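Local coordinates for envelope polyprotein (Puumala orthohantavirus, PDB 5FXU) that forms the Gn ectodomain of the hantaviral envelope spike, an antigenic surface glycoprotein that probably acts with its partner Gc in cell entry, at residues V189-V200 with F226-S236. Numbering follows the deposited sequence.
Sequences VMVRCFLIAKKV and FQGYYICLVGS
Strand 189-197 and strand 228-234 run antiparallel, their axes 4.4 Å apart at 153°, as neighbouring strands of an antiparallel β-sheet buried in the Gn head; strand 340-354 flanks the first strand and strand 237-243 the second. Paired backbone bonds join Arg-192 with Leu-233, Phe-194 with Ile-231 and Ile-196 with Tyr-229. Between the first two of these pairs, the non-hydrogen-bonded pair Cys-193 and Cys-232 is bridged by a cross-strand disulfide, SG to SG 2.1 Å with a torsion of 107° about the S-S bond, on the face covered by helix 249-260. Farther along that face, Leu-195 lays CD1 over the Tyr-230 ring, 3.9 Å from its centroid, a CH-pi contact; the phenol OH bonds to Pro-342 O. On the other face, Tyr-229 CG stands between its own backbone N and carbonyl carbon, which turns the ring across to Ile-196, whose CB lies over one ring face, 3.9 Å from the centroid and offset toward the rim, another CH-pi contact; Lys-198 CB meets the ring edge. Arg-192 bends at chi3 to send NH2 to Gly-235 O (3.1 Å), which lies in the guanidinium plane, though NH2 approaches from above the carbonyl plane; Met-190 SD rests on one guanidinium face, and NH1 reaches Ser-23. A water accepts from Arg-192 NE and donates to Leu-233 O and Gly-235 O. Where strand 189-197 has ended and strand 228-234 has yet to begin, Gln-227 OE1 receives Val-200 N at 2.9 Å, nearly straight at 176°.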
loop_
_atom_site.group_PDB
_atom_site.type_symbol
_atom_site.label_atom_id
_atom_site.label_comp_id
_atom_site.label_asym_id
_atom_site.label_seq_id
_atom_site.Cartn_x
_atom_site.Cartn_y
_atom_site.Cartn_z
ATOM N N VAL A 189 -5.855 11.796 -10.526
ATOM C CA VAL A 189 -4.462 11.445 -10.231
ATOM C C VAL A 189 -4.362 10.164 -9.398
ATOM O O VAL A 189 -5.271 9.815 -8.649
ATOM C CB VAL A 189 -3.668 12.569 -9.510
ATOM C CG1 VAL A 189 -3.693 13.840 -10.330
ATOM C CG2 VAL A 189 -4.212 12.866 -8.129
ATOM N N MET A 190 -3.223 9.509 -9.520
ATOM C CA MET A 190 -2.905 8.328 -8.742
ATOM C C MET A 190 -2.592 8.694 -7.299
ATOM O O MET A 190 -1.964 9.714 -7.021
ATOM C CB MET A 190 -1.727 7.587 -9.362
ATOM C CG MET A 190 -1.352 6.303 -8.631
ATOM S SD MET A 190 -0.076 5.263 -9.433
ATOM C CE MET A 190 -1.052 4.546 -10.741
ATOM N N VAL A 191 -3.043 7.839 -6.387
ATOM C CA VAL A 191 -2.698 7.930 -4.985
ATOM C C VAL A 191 -2.180 6.577 -4.560
ATOM O O VAL A 191 -2.794 5.558 -4.887
ATOM C CB VAL A 191 -3.894 8.331 -4.109
ATOM C CG1 VAL A 191 -3.452 8.569 -2.675
ATOM C CG2 VAL A 191 -4.450 9.652 -4.571
ATOM N N ARG A 192 -1.045 6.582 -3.869
ATOM C CA ARG A 192 -0.454 5.375 -3.269
ATOM C C ARG A 192 -0.297 5.544 -1.769
ATOM O O ARG A 192 0.274 6.524 -1.330
ATOM C CB ARG A 192 0.909 5.054 -3.892
ATOM C CG ARG A 192 0.783 4.422 -5.255
ATOM C CD ARG A 192 1.928 4.526 -6.234
ATOM N NE ARG A 192 2.222 5.822 -6.833
ATOM C CZ ARG A 192 3.074 6.002 -7.833
ATOM N NH1 ARG A 192 3.713 4.970 -8.382
ATOM N NH2 ARG A 192 3.272 7.225 -8.297
ATOM N N CYS A 193 -0.824 4.575 -1.022
ATOM C CA CYS A 193 -0.958 4.643 0.421
ATOM C C CYS A 193 -0.388 3.416 1.118
ATOM O O CYS A 193 -0.525 2.313 0.621
ATOM C CB CYS A 193 -2.439 4.711 0.808
ATOM S SG CYS A 193 -3.338 6.101 0.140
ATOM N N PHE A 194 0.210 3.639 2.286
ATOM C CA PHE A 194 0.862 2.602 3.081
ATOM C C PHE A 194 0.236 2.594 4.452
ATOM O O PHE A 194 0.037 3.641 5.052
ATOM C CB PHE A 194 2.377 2.845 3.135
ATOM C CG PHE A 194 2.971 2.989 1.768
ATOM C CD1 PHE A 194 2.870 4.205 1.080
ATOM C CD2 PHE A 194 3.514 1.902 1.118
ATOM C CE1 PHE A 194 3.338 4.321 -0.226
ATOM C CE2 PHE A 194 4.006 2.019 -0.179
ATOM C CZ PHE A 194 3.908 3.214 -0.865
ATOM N N LEU A 195 -0.121 1.406 4.916
ATOM C CA LEU A 195 -0.719 1.232 6.216
ATOM C C LEU A 195 0.320 1.288 7.318
ATOM O O LEU A 195 1.279 0.508 7.308
ATOM C CB LEU A 195 -1.434 -0.126 6.280
ATOM C CG LEU A 195 -2.168 -0.395 7.585
ATOM C CD1 LEU A 195 -3.360 0.512 7.728
ATOM C CD2 LEU A 195 -2.660 -1.814 7.589
ATOM N N ILE A 196 0.086 2.142 8.302
ATOM C CA ILE A 196 1.013 2.341 9.418
ATOM C C ILE A 196 0.307 1.946 10.711
ATOM O O ILE A 196 -0.773 2.480 11.009
ATOM C CB ILE A 196 1.412 3.822 9.523
ATOM C CG1 ILE A 196 1.892 4.413 8.178
ATOM C CG2 ILE A 196 2.433 4.038 10.626
ATOM C CD1 ILE A 196 3.050 3.705 7.546
ATOM N N ALA A 197 0.897 1.041 11.486
ATOM C CA ALA A 197 0.397 0.699 12.816
ATOM C C ALA A 197 0.865 1.716 13.851
ATOM O O ALA A 197 2.066 1.961 14.009
ATOM C CB ALA A 197 0.881 -0.666 13.214
ATOM N N LYS A 198 -0.095 2.296 14.561
ATOM C CA LYS A 198 0.168 3.324 15.547
ATOM C C LYS A 198 -0.937 3.335 16.610
ATOM O O LYS A 198 -2.091 3.674 16.344
ATOM C CB LYS A 198 0.293 4.690 14.861
ATOM C CG LYS A 198 0.562 5.881 15.780
ATOM C CD LYS A 198 1.910 5.744 16.474
ATOM C CE LYS A 198 2.266 6.943 17.357
ATOM N NZ LYS A 198 1.451 7.163 18.581
ATOM N N LYS A 199 -0.548 2.986 17.827
ATOM C CA LYS A 199 -1.440 2.912 18.981
ATOM C C LYS A 199 -1.412 4.221 19.797
ATOM O O LYS A 199 -0.392 4.915 19.803
ATOM C CB LYS A 199 -0.973 1.752 19.860
ATOM C CG LYS A 199 -2.033 0.728 20.144
ATOM C CD LYS A 199 -1.464 -0.514 20.800
ATOM C CE LYS A 199 -2.400 -0.997 21.883
ATOM N NZ LYS A 199 -1.913 -2.286 22.412
ATOM N N VAL A 200 -2.536 4.570 20.431
ATOM C CA VAL A 200 -2.548 5.542 21.550
ATOM C C VAL A 200 -3.094 4.821 22.784
ATOM O O VAL A 200 -3.720 3.762 22.668
ATOM C CB VAL A 200 -3.352 6.856 21.282
ATOM C CG1 VAL A 200 -2.643 7.729 20.262
ATOM C CG2 VAL A 200 -4.784 6.591 20.830
ATOM N N PHE A 226 -8.301 -2.279 15.495
ATOM C CA PHE A 226 -7.008 -1.911 14.903
ATOM C C PHE A 226 -6.695 -0.395 15.010
ATOM O O PHE A 226 -7.557 0.443 14.794
ATOM C CB PHE A 226 -6.893 -2.351 13.460
ATOM C CG PHE A 226 -5.625 -1.854 12.802
ATOM C CD1 PHE A 226 -4.406 -2.446 13.068
ATOM C CD2 PHE A 226 -5.654 -0.733 11.976
ATOM C CE1 PHE A 226 -3.238 -1.955 12.501
ATOM C CE2 PHE A 226 -4.500 -0.255 11.404
ATOM C CZ PHE A 226 -3.287 -0.866 11.668
ATOM N N GLN A 227 -5.469 -0.072 15.412
ATOM C CA GLN A 227 -5.044 1.305 15.572
ATOM C C GLN A 227 -3.936 1.628 14.598
ATOM O O GLN A 227 -2.873 0.999 14.595
ATOM C CB GLN A 227 -4.629 1.612 17.018
ATOM C CG GLN A 227 -5.833 1.874 17.919
ATOM C CD GLN A 227 -5.474 2.350 19.310
ATOM O OE1 GLN A 227 -5.076 3.497 19.510
ATOM N NE2 GLN A 227 -5.625 1.467 20.282
ATOM N N GLY A 228 -4.214 2.599 13.735
ATOM C CA GLY A 228 -3.266 2.993 12.718
ATOM C C GLY A 228 -3.851 3.968 11.737
ATOM O O GLY A 228 -4.893 4.569 11.985
ATOM N N TYR A 229 -3.163 4.143 10.629
ATOM C CA TYR A 229 -3.546 5.154 9.660
ATOM C C TYR A 229 -2.870 4.881 8.361
ATOM O O TYR A 229 -2.002 4.032 8.303
ATOM C CB TYR A 229 -3.168 6.550 10.155
ATOM C CG TYR A 229 -1.710 6.801 10.395
ATOM C CD1 TYR A 229 -1.124 6.519 11.628
ATOM C CD2 TYR A 229 -0.920 7.388 9.416
ATOM C CE1 TYR A 229 0.238 6.772 11.854
ATOM C CE2 TYR A 229 0.429 7.653 9.635
ATOM C CZ TYR A 229 0.990 7.343 10.852
ATOM O OH TYR A 229 2.312 7.601 11.043
ATOM N N TYR A 230 -3.287 5.582 7.311
ATOM C CA TYR A 230 -2.599 5.469 6.037
ATOM C C TYR A 230 -1.783 6.750 5.812
ATOM O O TYR A 230 -2.232 7.842 6.159
ATOM C CB TYR A 230 -3.580 5.213 4.875
ATOM C CG TYR A 230 -4.057 3.789 4.737
ATOM C CD1 TYR A 230 -3.296 2.849 4.036
ATOM C CD2 TYR A 230 -5.266 3.384 5.252
ATOM C CE1 TYR A 230 -3.739 1.553 3.864
ATOM C CE2 TYR A 230 -5.709 2.095 5.097
ATOM C CZ TYR A 230 -4.953 1.168 4.406
ATOM O OH TYR A 230 -5.410 -0.124 4.255
ATOM N N ILE A 231 -0.610 6.582 5.188
ATOM C CA ILE A 231 0.181 7.695 4.699
ATOM C C ILE A 231 0.278 7.524 3.196
ATOM O O ILE A 231 0.586 6.437 2.713
ATOM C CB ILE A 231 1.529 7.793 5.448
ATOM C CG1 ILE A 231 2.095 9.184 5.324
ATOM C CG2 ILE A 231 2.526 6.726 4.999
ATOM C CD1 ILE A 231 1.416 10.191 6.254
ATOM N N CYS A 232 -0.052 8.580 2.451
ATOM C CA CYS A 232 -0.261 8.484 1.008
ATOM C C CYS A 232 0.561 9.519 0.311
ATOM O O CYS A 232 0.854 10.579 0.873
ATOM C CB CYS A 232 -1.750 8.703 0.642
ATOM S SG CYS A 232 -2.916 7.613 1.517
ATOM N N LEU A 233 0.929 9.219 -0.926
ATOM C CA LEU A 233 1.545 10.195 -1.790
ATOM C C LEU A 233 0.673 10.309 -3.006
ATOM O O LEU A 233 0.172 9.305 -3.508
ATOM C CB LEU A 233 2.960 9.790 -2.182
ATOM C CG LEU A 233 4.149 10.055 -1.256
ATOM C CD1 LEU A 233 4.124 11.320 -0.419
ATOM C CD2 LEU A 233 4.251 8.869 -0.344
ATOM N N VAL A 234 0.514 11.538 -3.476
ATOM C CA VAL A 234 -0.370 11.855 -4.568
ATOM C C VAL A 234 0.452 12.093 -5.829
ATOM O O VAL A 234 1.380 12.880 -5.824
ATOM C CB VAL A 234 -1.180 13.113 -4.226
ATOM C CG1 VAL A 234 -2.211 13.369 -5.287
ATOM C CG2 VAL A 234 -1.865 12.951 -2.872
ATOM N N GLY A 235 0.086 11.440 -6.918
ATOM C CA GLY A 235 0.800 11.575 -8.188
ATOM C C GLY A 235 2.223 11.056 -8.126
ATOM O O GLY A 235 2.515 10.107 -7.407
ATOM N N SER A 236 3.104 11.660 -8.899
ATOM C CA SER A 236 4.487 11.253 -8.892
ATOM C C SER A 236 5.280 11.962 -7.791
ATOM O O SER A 236 6.378 11.537 -7.463
ATOM C CB SER A 236 5.091 11.516 -10.265
ATOM O OG SER A 236 4.911 12.882 -10.645
HETATM O O HOH W 1 1.155 8.206 -6.027
HETATM O O HOH W 2 -6.551 3.399 22.483
#